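Local structure of putative dehydratase (Mesorhizobium loti, 2POZ) at residues A[50-53]-A[54-58]; A[236-239]-A[240-243]; A[145-148]-A[149-153]; A[176-179]-A[180-183]; A[336-340]-A[341-345]. The protein is of unproven function but may act as a lyase, possibly a dehydratase, of the mandelate racemase/muconate lactonizing enzyme family. All blocks are in the same frame, centred on the assembly; numbering follows the deposited sequence.

Interaction 1 of 5, residues A[50-53]-A[54-58]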
loop_
_atom_site.group_PDB
_atom_site.type_symbol
_atom_site.label_atom_id
_atom_site.label_comp_id
_atom_site.label_asym_id
_atom_site.label_seq_id
_atom_site.Cartn_x
_atom_site.Cartn_y
_atom_site.Cartn_z
ATOM N N GLY A 50 -26.195 -12.116 -32.690
ATOM C CA GLY A 50 -25.820 -10.983 -33.520
ATOM C C GLY A 50 -24.315 -10.747 -33.544
ATOM O O GLY A 50 -23.742 -10.400 -34.585
HETATM N N MSE A 51 -23.667 -10.941 -32.400
HETATM C CA MSE A 51 -22.225 -10.733 -32.302
HETATM C C MSE A 51 -21.461 -11.742 -33.144
HETATM O O MSE A 51 -20.525 -11.382 -33.845
HETATM C CB MSE A 51 -21.748 -10.825 -30.853
HETATM C CG MSE A 51 -20.250 -10.559 -30.694
HETATM SE SE MSE A 51 -19.721 -8.772 -31.276
HETATM C CE MSE A 51 -19.441 -9.054 -33.152
ATOM N N ILE A 52 -21.850 -13.008 -33.074
ATOM C CA ILE A 52 -21.168 -14.016 -33.865
ATOM C C ILE A 52 -21.307 -13.659 -35.346
ATOM O O ILE A 52 -20.353 -13.784 -36.113
ATOM C CB ILE A 52 -21.735 -15.414 -33.596
ATOM C CG1 ILE A 52 -21.500 -15.777 -32.120
ATOM C CG2 ILE A 52 -21.058 -16.448 -34.521
ATOM C CD1 ILE A 52 -22.093 -17.113 -31.722
ATOM N N LYS A 53 -22.491 -13.200 -35.736
ATOM C CA LYS A 53 -22.746 -12.802 -37.122
ATOM C C LYS A 53 -21.804 -11.673 -37.555
ATOM O O LYS A 53 -21.154 -11.770 -38.600
ATOM C CB LYS A 53 -24.202 -12.341 -37.280
ATOM C CG LYS A 53 -24.585 -11.923 -38.694
ATOM C CD LYS A 53 -26.046 -11.487 -38.746
ATOM C CE LYS A 53 -26.502 -11.193 -40.172
ATOM N NZ LYS A 53 -25.776 -10.040 -40.767
ATOM N N ASP A 54 -21.731 -10.614 -36.753
ATOM C CA ASP A 54 -20.869 -9.473 -37.077
ATOM C C ASP A 54 -19.402 -9.875 -37.128
ATOM O O ASP A 54 -18.671 -9.470 -38.031
ATOM C CB ASP A 54 -21.049 -8.340 -36.058
ATOM C CG ASP A 54 -22.444 -7.715 -36.106
ATOM O OD1 ASP A 54 -23.123 -7.836 -37.146
ATOM O OD2 ASP A 54 -22.853 -7.085 -35.103
ATOM N N LEU A 55 -18.971 -10.666 -36.150
ATOM C CA LEU A 55 -17.586 -11.132 -36.100
ATOM C C LEU A 55 -17.264 -11.998 -37.315
ATOM O O LEU A 55 -16.222 -11.832 -37.960
ATOM C CB LEU A 55 -17.336 -11.945 -34.819
ATOM C CG LEU A 55 -17.180 -11.186 -33.493
ATOM C CD1 LEU A 55 -17.161 -12.182 -32.333
ATOM C CD2 LEU A 55 -15.887 -10.345 -33.517
ATOM N N SER A 56 -18.165 -12.920 -37.632
ATOM C CA SER A 56 -17.943 -13.815 -38.764
ATOM C C SER A 56 -17.835 -13.087 -40.094
ATOM O O SER A 56 -16.929 -13.361 -40.879
ATOM C CB SER A 56 -19.062 -14.856 -38.847
ATOM O OG SER A 56 -19.065 -15.686 -37.702
ATOM N N GLU A 57 -18.754 -12.159 -40.344
ATOM C CA GLU A 57 -18.766 -11.419 -41.602
ATOM C C GLU A 57 -17.554 -10.516 -41.747
ATOM O O GLU A 57 -17.059 -10.294 -42.852
ATOM C CB GLU A 57 -20.054 -10.593 -41.718
ATOM C CG GLU A 57 -21.322 -11.427 -41.526
ATOM C CD GLU A 57 -22.598 -10.675 -41.861
ATOM O OE1 GLU A 57 -22.726 -9.497 -41.477
ATOM O OE2 GLU A 57 -23.487 -11.276 -42.500
ATOM N N ARG A 58 -17.059 -10.005 -40.628
ATOM C CA ARG A 58 -15.911 -9.113 -40.677
ATOM C C ARG A 58 -14.549 -9.808 -40.670
ATOM O O ARG A 58 -13.607 -9.345 -41.316
ATOM C CB ARG A 58 -15.982 -8.124 -39.507
ATOM C CG ARG A 58 -14.742 -7.254 -39.334
ATOM C CD ARG A 58 -14.646 -6.165 -40.400
ATOM N NE ARG A 58 -13.428 -5.369 -40.239
ATOM C CZ ARG A 58 -12.206 -5.773 -40.586
ATOM N NH1 ARG A 58 -12.019 -6.973 -41.127
ATOM N NH2 ARG A 58 -11.159 -4.978 -40.380
#
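Residues 50-53 and 54-58 are consecutive turns of one alpha helix, 45-59, in the enolase-type N-terminal domain. Asp54 N binds Gly50 O at 3.0 Å, and the next three bonds of the i to i+4 ladder run from Leu55 N to Met51 O, Ser56 N to Ile52 O and Glu57 N to Lys53 O. Ile52 O is gripped twice, since Ser56 OG also binds it at 2.8 Å. The two donors come from opposite faces of the carbonyl plane, the hydroxyl standing 38° out of it. Serine suits this buried position because its short side chain can return its polar end to the helix backbone.

Selenomethionine Met51 bends at chi2 and chi3 toward the next turn, with SE 4.1 Å from Leu55 CG, and both side chains pack on helix 87-108, while Ile52 leans on strands 5-12 and 21-27. Asp54 OD1 is hydrogen-bonded to Thr46 of the second subunit, so this polar residue works at an interface. On the more exposed side Lys53 runs out nearly straight, then bends at its last torsion (-64°) toward Glu57. The resulting salt bridge is split almost evenly: Lys53 NZ lies 3.1 Å from Glu57 OE2 and 3.2 Å from Glu57 OE1, both weak as hydrogen bonds.

Interaction 2 of 5, residues A[236-239]-A[240-243]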
loop_
_atom_site.group_PDB
_atom_site.type_symbol
_atom_site.label_atom_id
_atom_site.label_comp_id
_atom_site.label_asym_id
_atom_site.label_seq_id
_atom_site.Cartn_x
_atom_site.Cartn_y
_atom_site.Cartn_z
ATOM N N PRO A 236 -20.057 -8.873 -9.148
ATOM C CA PRO A 236 -18.803 -9.066 -9.885
ATOM C C PRO A 236 -18.124 -7.734 -10.226
ATOM O O PRO A 236 -16.927 -7.693 -10.461
ATOM C CB PRO A 236 -19.251 -9.812 -11.141
ATOM C CG PRO A 236 -20.423 -10.587 -10.669
ATOM C CD PRO A 236 -21.160 -9.609 -9.792
ATOM N N PHE A 237 -18.900 -6.654 -10.264
ATOM C CA PHE A 237 -18.359 -5.322 -10.565
ATOM C C PHE A 237 -17.503 -4.769 -9.420
ATOM O O PHE A 237 -16.615 -3.957 -9.650
ATOM C CB PHE A 237 -19.502 -4.327 -10.807
ATOM C CG PHE A 237 -19.542 -3.747 -12.194
ATOM C CD1 PHE A 237 -20.751 -3.647 -12.873
ATOM C CD2 PHE A 237 -18.381 -3.285 -12.816
ATOM C CE1 PHE A 237 -20.809 -3.098 -14.152
ATOM C CE2 PHE A 237 -18.430 -2.736 -14.093
ATOM C CZ PHE A 237 -19.651 -2.644 -14.763
ATOM N N ASP A 238 -17.774 -5.211 -8.192
ATOM C CA ASP A 238 -17.062 -4.702 -7.016
ATOM C C ASP A 238 -16.024 -5.638 -6.408
ATOM O O ASP A 238 -16.350 -6.467 -5.557
ATOM C CB ASP A 238 -18.078 -4.326 -5.935
ATOM C CG ASP A 238 -17.467 -3.495 -4.820
ATOM O OD1 ASP A 238 -16.229 -3.549 -4.634
ATOM O OD2 ASP A 238 -18.234 -2.796 -4.126
ATOM N N ASN A 239 -14.769 -5.483 -6.821
ATOM C CA ASN A 239 -13.696 -6.324 -6.296
ATOM C C ASN A 239 -13.192 -5.879 -4.923
ATOM O O ASN A 239 -12.483 -6.622 -4.246
ATOM C CB ASN A 239 -12.530 -6.381 -7.280
ATOM C CG ASN A 239 -12.876 -7.154 -8.529
ATOM O OD1 ASN A 239 -13.583 -8.160 -8.462
ATOM N ND2 ASN A 239 -12.380 -6.699 -9.674
ATOM N N GLY A 240 -13.545 -4.663 -4.525
ATOM C CA GLY A 240 -13.140 -4.180 -3.219
ATOM C C GLY A 240 -13.974 -4.917 -2.185
ATOM O O GLY A 240 -13.465 -5.371 -1.158
ATOM N N ALA A 241 -15.272 -5.034 -2.457
ATOM C CA ALA A 241 -16.161 -5.745 -1.552
ATOM C C ALA A 241 -15.718 -7.207 -1.491
ATOM O O ALA A 241 -15.738 -7.821 -0.426
ATOM C CB ALA A 241 -17.605 -5.647 -2.036
ATOM N N LEU A 242 -15.310 -7.762 -2.633
ATOM C CA LEU A 242 -14.864 -9.153 -2.680
ATOM C C LEU A 242 -13.713 -9.413 -1.710
ATOM O O LEU A 242 -13.720 -10.414 -0.987
ATOM C CB LEU A 242 -14.432 -9.540 -4.099
ATOM C CG LEU A 242 -13.924 -10.973 -4.311
ATOM C CD1 LEU A 242 -14.978 -11.983 -3.867
ATOM C CD2 LEU A 242 -13.596 -11.182 -5.787
ATOM N N LYS A 243 -12.723 -8.523 -1.681
ATOM C CA LYS A 243 -11.599 -8.727 -0.772
ATOM C C LYS A 243 -12.016 -8.569 0.687
ATOM O O LYS A 243 -11.624 -9.364 1.536
ATOM C CB LYS A 243 -10.441 -7.771 -1.080
ATOM C CG LYS A 243 -9.248 -8.021 -0.153
ATOM C CD LYS A 243 -7.917 -7.680 -0.788
ATOM C CE LYS A 243 -6.768 -8.174 0.088
ATOM N NZ LYS A 243 -6.853 -9.651 0.342
#
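Asp238 caps the first turn of helix 239-248 from the N-cap position, at the entrance to one of the helices of the enolase-type barrel domain. Its CG is turned anti to the backbone N (chi1 -167°), which swings the carboxylate back over the start of the helix. OD1 does all the capping: it accepts a nearly straight bond from Ala241 N at 2.8 Å, angle 167°, and a weak, strongly bent one from Gly240 N at 2.9 Å. The Ala241 N-H meets OD1 from 58° above the carboxylate plane. Aspartate is apt here because its short side chain can satisfy amides that have no preceding turn to bind, and its negative charge should interact well with the helix N-terminus. The same OD1 forms a salt bridge with Arg266 of the second subunit, joining the cap to the assembly.

Ala241 offers just a methyl group, and its CB lies 3.5 Å from Asp238 CG, small enough to sit close against the carboxylate. Asn239 and Leu242 lie side by side and point the same way, toward Ile268 of helix 261-269; Leu242 also reaches strand 253-255. The backbone ladder starts with a weak bond from Leu242 N to Asp238 O and tightens with Lys243 N to Asn239 O at 3.2 Å. Between the parallel side chains, Asn239 OD1 stands 4.0 Å from Leu242 CD2.

Interaction 3 of 5, residues A[145-148]-A[149-153]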
loop_
_atom_site.group_PDB
_atom_site.type_symbol
_atom_site.label_atom_id
_atom_site.label_comp_id
_atom_site.label_asym_id
_atom_site.label_seq_id
_atom_site.Cartn_x
_atom_site.Cartn_y
_atom_site.Cartn_z
ATOM N N VAL A 145 -33.482 -32.108 -3.126
ATOM C CA VAL A 145 -32.175 -32.780 -3.139
ATOM C C VAL A 145 -32.292 -34.259 -3.506
ATOM O O VAL A 145 -31.332 -34.871 -3.981
ATOM C CB VAL A 145 -31.451 -32.706 -1.764
ATOM C CG1 VAL A 145 -31.423 -31.266 -1.250
ATOM C CG2 VAL A 145 -32.128 -33.636 -0.757
ATOM N N GLU A 146 -33.474 -34.826 -3.292
ATOM C CA GLU A 146 -33.706 -36.240 -3.567
ATOM C C GLU A 146 -33.318 -36.739 -4.959
ATOM O O GLU A 146 -32.626 -37.751 -5.079
ATOM C CB GLU A 146 -35.170 -36.585 -3.287
ATOM C CG GLU A 146 -35.509 -36.674 -1.804
ATOM C CD GLU A 146 -37.007 -36.647 -1.558
ATOM O OE1 GLU A 146 -37.754 -37.244 -2.366
ATOM O OE2 GLU A 146 -37.437 -36.031 -0.557
ATOM N N ARG A 147 -33.753 -36.050 -6.011
ATOM C CA ARG A 147 -33.423 -36.507 -7.359
ATOM C C ARG A 147 -31.914 -36.518 -7.654
ATOM O O ARG A 147 -31.355 -37.558 -8.021
ATOM C CB ARG A 147 -34.157 -35.673 -8.414
ATOM C CG ARG A 147 -33.854 -36.118 -9.838
ATOM C CD ARG A 147 -34.569 -35.270 -10.874
ATOM N NE ARG A 147 -33.907 -35.342 -12.177
ATOM C CZ ARG A 147 -32.673 -34.899 -12.420
ATOM N NH1 ARG A 147 -31.954 -34.345 -11.449
ATOM N NH2 ARG A 147 -32.156 -35.010 -13.635
ATOM N N PRO A 148 -31.230 -35.368 -7.504
ATOM C CA PRO A 148 -29.793 -35.423 -7.795
ATOM C C PRO A 148 -29.036 -36.452 -6.948
ATOM O O PRO A 148 -28.141 -37.133 -7.445
ATOM C CB PRO A 148 -29.329 -33.978 -7.555
ATOM C CG PRO A 148 -30.326 -33.447 -6.568
ATOM C CD PRO A 148 -31.633 -34.012 -7.100
ATOM N N LEU A 149 -29.402 -36.581 -5.679
ATOM C CA LEU A 149 -28.735 -37.542 -4.815
ATOM C C LEU A 149 -29.010 -38.989 -5.245
ATOM O O LEU A 149 -28.152 -39.856 -5.085
ATOM C CB LEU A 149 -29.147 -37.326 -3.357
ATOM C CG LEU A 149 -28.718 -35.967 -2.782
ATOM C CD1 LEU A 149 -29.143 -35.881 -1.328
ATOM C CD2 LEU A 149 -27.204 -35.786 -2.910
ATOM N N LYS A 150 -30.195 -39.245 -5.793
ATOM C CA LYS A 150 -30.528 -40.590 -6.255
ATOM C C LYS A 150 -29.689 -40.894 -7.491
ATOM O O LYS A 150 -29.393 -42.052 -7.788
ATOM C CB LYS A 150 -32.014 -40.698 -6.613
ATOM C CG LYS A 150 -32.970 -40.673 -5.424
ATOM C CD LYS A 150 -33.032 -42.013 -4.696
ATOM C CE LYS A 150 -34.123 -42.002 -3.616
ATOM N NZ LYS A 150 -34.294 -43.319 -2.928
ATOM N N GLU A 151 -29.317 -39.843 -8.217
ATOM C CA GLU A 151 -28.497 -39.997 -9.409
ATOM C C GLU A 151 -27.025 -40.231 -9.060
ATOM O O GLU A 151 -26.210 -40.493 -9.943
ATOM C CB GLU A 151 -28.623 -38.764 -10.304
ATOM C CG GLU A 151 -29.936 -38.669 -11.062
ATOM C CD GLU A 151 -30.002 -37.430 -11.936
ATOM O OE1 GLU A 151 -30.205 -36.316 -11.400
ATOM O OE2 GLU A 151 -29.838 -37.565 -13.165
ATOM N N GLY A 152 -26.680 -40.108 -7.781
ATOM C CA GLY A 152 -25.304 -40.353 -7.377
ATOM C C GLY A 152 -24.373 -39.171 -7.154
ATOM O O GLY A 152 -23.172 -39.368 -6.935
ATOM N N TYR A 153 -24.898 -37.950 -7.207
ATOM C CA TYR A 153 -24.066 -36.766 -6.991
ATOM C C TYR A 153 -23.617 -36.699 -5.537
ATOM O O TYR A 153 -24.405 -36.959 -4.623
ATOM C CB TYR A 153 -24.847 -35.494 -7.359
ATOM C CG TYR A 153 -25.050 -35.338 -8.844
ATOM C CD1 TYR A 153 -24.039 -34.819 -9.651
ATOM C CD2 TYR A 153 -26.222 -35.782 -9.459
ATOM C CE1 TYR A 153 -24.180 -34.753 -11.030
ATOM C CE2 TYR A 153 -26.377 -35.721 -10.845
ATOM C CZ TYR A 153 -25.348 -35.210 -11.619
ATOM O OH TYR A 153 -25.466 -35.198 -12.985
#
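Arg147 and Glu151, one helical turn apart, form a salt bridge in which NH1 of Arg147 lies 2.6 Å from OE1 of Glu151. The carboxylate comes over one face of the guanidinium, offset toward its rim, and the two planes are 74° apart; this is no flat, two-pronged pairing. Arg147 reaches the position with an extended chain, its CG anti to the backbone N (chi1 -180°), and long, flexible side chains suit both residues at this outer surface.

On the inner side Val145 and Leu149 run alongside each other, with CG2 of Val145 3.8 Å from CD1 of Leu149. Their backbones are tied by Leu149 N to Val145 O at 3.1 Å. Glu151 is held in turn by a bond from its N to Arg147 O.

The helix then ends in a Schellman motif. Gly152 takes a positive phi (100°), where a side chain would press on the preceding carbonyl, and Tyr153 N returns a weak bond of 3.4 Å to Pro148 O. That same oxygen lies in the plane of the Tyr153 ring, at its edge, 3.1 Å from CD2.

Short helix 146-150 leads into strand 155-158 of the parallel barrel sheet, whose Leu156 meets Val145, Pro148 and Leu149. Helix 179-196 packs beside Val145 and Leu149, while Pro148 and Tyr153 touch Ala128 of strand 123-128.

Interaction 4 of 5, residues A[176-179]-A[180-183]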
loop_
_atom_site.group_PDB
_atom_site.type_symbol
_atom_site.label_atom_id
_atom_site.label_comp_id
_atom_site.label_asym_id
_atom_site.label_seq_id
_atom_site.Cartn_x
_atom_site.Cartn_y
_atom_site.Cartn_z
ATOM N N SER A 176 -31.076 -6.294 -1.727
ATOM C CA SER A 176 -31.812 -6.189 -0.473
ATOM C C SER A 176 -32.889 -7.241 -0.265
ATOM O O SER A 176 -33.571 -7.640 -1.204
ATOM C CB SER A 176 -32.474 -4.811 -0.378
ATOM O OG SER A 176 -31.529 -3.774 -0.554
HETATM N N MSE A 177 -33.040 -7.667 0.986
HETATM C CA MSE A 177 -34.057 -8.643 1.362
HETATM C C MSE A 177 -34.508 -8.303 2.771
HETATM O O MSE A 177 -33.715 -7.818 3.571
HETATM C CB MSE A 177 -33.495 -10.059 1.365
HETATM C CG MSE A 177 -32.905 -10.519 0.060
HETATM SE SE MSE A 177 -32.205 -12.302 0.297
HETATM C CE MSE A 177 -31.125 -11.992 1.864
ATOM N N SER A 178 -35.778 -8.556 3.072
ATOM C CA SER A 178 -36.304 -8.275 4.406
ATOM C C SER A 178 -35.695 -9.266 5.389
ATOM O O SER A 178 -35.130 -10.285 4.986
ATOM C CB SER A 178 -37.825 -8.433 4.424
ATOM O OG SER A 178 -38.185 -9.789 4.203
ATOM N N ALA A 179 -35.805 -8.960 6.679
ATOM C CA ALA A 179 -35.278 -9.838 7.717
ATOM C C ALA A 179 -35.926 -11.216 7.584
ATOM O O ALA A 179 -35.284 -12.241 7.826
ATOM C CB ALA A 179 -35.570 -9.252 9.103
ATOM N N GLU A 180 -37.198 -11.232 7.192
ATOM C CA GLU A 180 -37.925 -12.484 7.033
ATOM C C GLU A 180 -37.349 -13.291 5.870
ATOM O O GLU A 180 -37.199 -14.508 5.963
ATOM C CB GLU A 180 -39.415 -12.212 6.791
ATOM C CG GLU A 180 -40.048 -11.257 7.809
ATOM C CD GLU A 180 -40.357 -9.878 7.223
ATOM O OE1 GLU A 180 -41.381 -9.745 6.508
ATOM O OE2 GLU A 180 -39.575 -8.930 7.475
ATOM N N ALA A 181 -37.036 -12.612 4.771
ATOM C CA ALA A 181 -36.471 -13.288 3.604
ATOM C C ALA A 181 -35.080 -13.826 3.933
ATOM O O ALA A 181 -34.731 -14.941 3.544
ATOM C CB ALA A 181 -36.404 -12.331 2.418
ATOM N N ILE A 182 -34.292 -13.037 4.655
ATOM C CA ILE A 182 -32.946 -13.455 5.031
ATOM C C ILE A 182 -32.996 -14.712 5.912
ATOM O O ILE A 182 -32.198 -15.629 5.740
ATOM C CB ILE A 182 -32.195 -12.316 5.777
ATOM C CG1 ILE A 182 -31.954 -11.148 4.821
ATOM C CG2 ILE A 182 -30.861 -12.816 6.311
ATOM C CD1 ILE A 182 -31.188 -9.975 5.430
ATOM N N GLU A 183 -33.934 -14.745 6.856
ATOM C CA GLU A 183 -34.083 -15.904 7.742
ATOM C C GLU A 183 -34.495 -17.121 6.924
ATOM O O GLU A 183 -34.034 -18.235 7.165
ATOM C CB GLU A 183 -35.142 -15.621 8.813
ATOM C CG GLU A 183 -35.609 -16.847 9.607
ATOM C CD GLU A 183 -34.511 -17.500 10.441
ATOM O OE1 GLU A 183 -33.440 -16.882 10.637
ATOM O OE2 GLU A 183 -34.731 -18.637 10.921
#
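Ser178 places its hydroxyl between the backbone N and the carbonyl carbon (chi1 66°), a rotation that turns OG inward to the first turn of helix 179-196. There it accepts a hydrogen bond from Ala181 N at 3.1 Å, with an N-H...O angle of 157°. Serine is well suited to the task, because a hydroxyl one bond beyond CB is near enough to receive an amide that has no earlier helical carbonyl to bind. The extended backbone of Ser178 (psi 164°) carries the chain into the helix.

Behind the cap the regular ladder begins at once. Ile182 N binds Ser178 O at 2.9 Å and Glu183 N binds Ala179 O at 3.0 Å, so Ser178 serves the helix with both its side chain and its carbonyl. Glu180 folds back toward the cap through a bend at chi2, bringing OE2 to 3.6 Å from Ser178 CB.

Selenomethionine Met177, just before the cap, contributes the apolar side. Its CB meets Ala181 CB at 3.8 Å and lies 3.9 Å from Ile182 CG1. Small Ala181 admits this approach, and the flexible selenoether chain of Met177 also reaches Leu161, Val172 and Leu210 in nearby loops. Ile182 extends the packing to Glu214 of helix 212-222. Glu183 directs its carboxylate away from the cap, into a salt bridge with Arg187 one turn on.

Together these features make a serine N-cap spanned by a hydrophobic staple between Met177 (N') and Ile182 (N4), at the start of an outer helix in the enolase-type barrel domain.

Interaction 5 of 5, residues A[336-340]-A[341-345]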
loop_
_atom_site.group_PDB
_atom_site.type_symbol
_atom_site.label_atom_id
_atom_site.label_comp_id
_atom_site.label_asym_id
_atom_site.label_seq_id
_atom_site.Cartn_x
_atom_site.Cartn_y
_atom_site.Cartn_z
ATOM N N ALA A 336 -31.312 -31.819 -14.627
ATOM C CA ALA A 336 -32.748 -31.551 -14.758
ATOM C C ALA A 336 -33.159 -30.831 -16.051
ATOM O O ALA A 336 -34.261 -31.047 -16.563
ATOM C CB ALA A 336 -33.250 -30.759 -13.539
ATOM N N PHE A 337 -32.279 -29.984 -16.579
ATOM C CA PHE A 337 -32.577 -29.230 -17.800
ATOM C C PHE A 337 -32.842 -30.111 -19.018
ATOM O O PHE A 337 -33.584 -29.726 -19.925
ATOM C CB PHE A 337 -31.433 -28.254 -18.113
ATOM C CG PHE A 337 -31.331 -27.103 -17.148
ATOM C CD1 PHE A 337 -31.982 -27.144 -15.912
ATOM C CD2 PHE A 337 -30.572 -25.982 -17.466
ATOM C CE1 PHE A 337 -31.881 -26.087 -15.014
ATOM C CE2 PHE A 337 -30.465 -24.919 -16.575
ATOM C CZ PHE A 337 -31.119 -24.972 -15.347
ATOM N N LYS A 338 -32.233 -31.286 -19.042
ATOM C CA LYS A 338 -32.411 -32.199 -20.159
ATOM C C LYS A 338 -33.836 -32.756 -20.243
ATOM O O LYS A 338 -34.223 -33.316 -21.268
ATOM C CB LYS A 338 -31.403 -33.349 -20.060
ATOM C CG LYS A 338 -30.038 -33.068 -20.713
ATOM C CD LYS A 338 -29.329 -31.876 -20.096
ATOM C CE LYS A 338 -27.879 -31.771 -20.577
ATOM N NZ LYS A 338 -27.750 -31.429 -22.021
ATOM N N ALA A 339 -34.614 -32.584 -19.175
ATOM C CA ALA A 339 -35.986 -33.086 -19.132
ATOM C C ALA A 339 -37.038 -32.032 -19.490
ATOM O O ALA A 339 -38.229 -32.344 -19.572
ATOM C CB ALA A 339 -36.282 -33.670 -17.744
ATOM N N ASP A 340 -36.612 -30.787 -19.690
ATOM C CA ASP A 340 -37.546 -29.723 -20.044
ATOM C C ASP A 340 -38.299 -30.080 -21.318
ATOM O O ASP A 340 -37.772 -30.793 -22.172
ATOM C CB ASP A 340 -36.808 -28.412 -20.306
ATOM C CG ASP A 340 -36.277 -27.768 -19.045
ATOM O OD1 ASP A 340 -36.505 -28.313 -17.945
ATOM O OD2 ASP A 340 -35.633 -26.706 -19.168
ATOM N N ASP A 341 -39.528 -29.583 -21.450
ATOM C CA ASP A 341 -40.286 -29.835 -22.665
ATOM C C ASP A 341 -39.540 -29.046 -23.728
ATOM O O ASP A 341 -39.097 -27.925 -23.470
ATOM C CB ASP A 341 -41.714 -29.283 -22.581
ATOM C CG ASP A 341 -42.509 -29.867 -21.441
ATOM O OD1 ASP A 341 -42.299 -31.042 -21.089
ATOM O OD2 ASP A 341 -43.363 -29.139 -20.911
ATOM N N GLY A 342 -39.400 -29.621 -24.914
ATOM C CA GLY A 342 -38.709 -28.918 -25.975
ATOM C C GLY A 342 -37.192 -28.940 -25.895
ATOM O O GLY A 342 -36.533 -28.255 -26.677
ATOM N N TYR A 343 -36.629 -29.698 -24.959
ATOM C CA TYR A 343 -35.174 -29.789 -24.864
ATOM C C TYR A 343 -34.664 -30.299 -26.210
ATOM O O TYR A 343 -35.233 -31.233 -26.782
ATOM C CB TYR A 343 -34.746 -30.776 -23.772
ATOM C CG TYR A 343 -33.288 -31.189 -23.883
ATOM C CD1 TYR A 343 -32.258 -30.298 -23.563
ATOM C CD2 TYR A 343 -32.939 -32.459 -24.344
ATOM C CE1 TYR A 343 -30.914 -30.667 -23.704
ATOM C CE2 TYR A 343 -31.602 -32.837 -24.491
ATOM C CZ TYR A 343 -30.597 -31.935 -24.168
ATOM O OH TYR A 343 -29.280 -32.305 -24.313
ATOM N N VAL A 344 -33.593 -29.692 -26.707
ATOM C CA VAL A 344 -33.018 -30.093 -27.979
ATOM C C VAL A 344 -31.625 -30.688 -27.829
ATOM O O VAL A 344 -30.690 -30.003 -27.414
ATOM C CB VAL A 344 -32.920 -28.891 -28.951
ATOM C CG1 VAL A 344 -32.220 -29.317 -30.246
ATOM C CG2 VAL A 344 -34.309 -28.356 -29.246
ATOM N N GLU A 345 -31.487 -31.966 -28.170
ATOM C CA GLU A 345 -30.189 -32.626 -28.110
ATOM C C GLU A 345 -29.421 -32.223 -29.369
ATOM O O GLU A 345 -29.823 -32.558 -30.482
ATOM C CB GLU A 345 -30.361 -34.144 -28.070
ATOM C CG GLU A 345 -29.038 -34.892 -27.990
ATOM C CD GLU A 345 -28.166 -34.399 -26.845
ATOM O OE1 GLU A 345 -28.572 -34.573 -25.677
ATOM O OE2 GLU A 345 -27.082 -33.831 -27.119
#
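Lys338 NZ donates to Tyr343 OH at 2.9 Å, and the hydroxyl in turn donates a hydrogen bond to Glu345 OE1 at 2.7 Å. The phenol thus links a cation to an anion whose charged atoms stay apart, and its oxygen serves as acceptor and donor at once. Glu345 OE1 sits in the plane of the Tyr343 ring, while the hydroxyl meets the carboxylate from 57° above that group's own plane. The other carboxylate oxygen, Glu345 OE2, is hydrogen-bonded to Ser312 OG, so both carboxylate oxygens are engaged.

The chain comes back on itself through a type II beta turn from Asp340 to Tyr343, closed by Tyr343 N to Asp340 O at 3.2 Å. Gly342 fits its third position, where phi is positive (79°). Asp340 has its carboxylate in a salt bridge with Arg17.

Tyr343 points its CG anti to the backbone N (chi1 164°), laying the ring against the 3-10 segment 336-339. Lysine suits the place facing it, because its methylenes cover an aromatic face while the ammonium reaches the hydroxyl. Lys338 CA stands over the ring centre in a CH-pi contact, 4.0 Å from the centroid, and bends at chi2 and chi4 let the lysine chain follow the same face and bring NZ to the hydroxyl. Lys338 CG approaches Tyr343 CZ at 3.7 Å.

Interaction 1 is the buried one, packed between a helix and sheet of the N-terminal domain; interactions 4 and 5 lie at the surface, and interactions 2 and 3 are partly buried. Three concern helix ends in the barrel domain: interactions 2 and 4 cap N-termini, with a carboxylate and a hydroxyl respectively, whereas interaction 3 closes a C-terminus through glycine. Interactions 1 and 3 each carry a salt bridge between a basic residue and a glutamate one turn on, Lys53 with Glu57 and Arg147 with Glu151, while interaction 5 routes its charges through a tyrosine. Interactions 3 and 5 touch, Arg147 packing on Ala336. Interactions 1 and 2 both meet the second subunit, their centres about 32 Å apart.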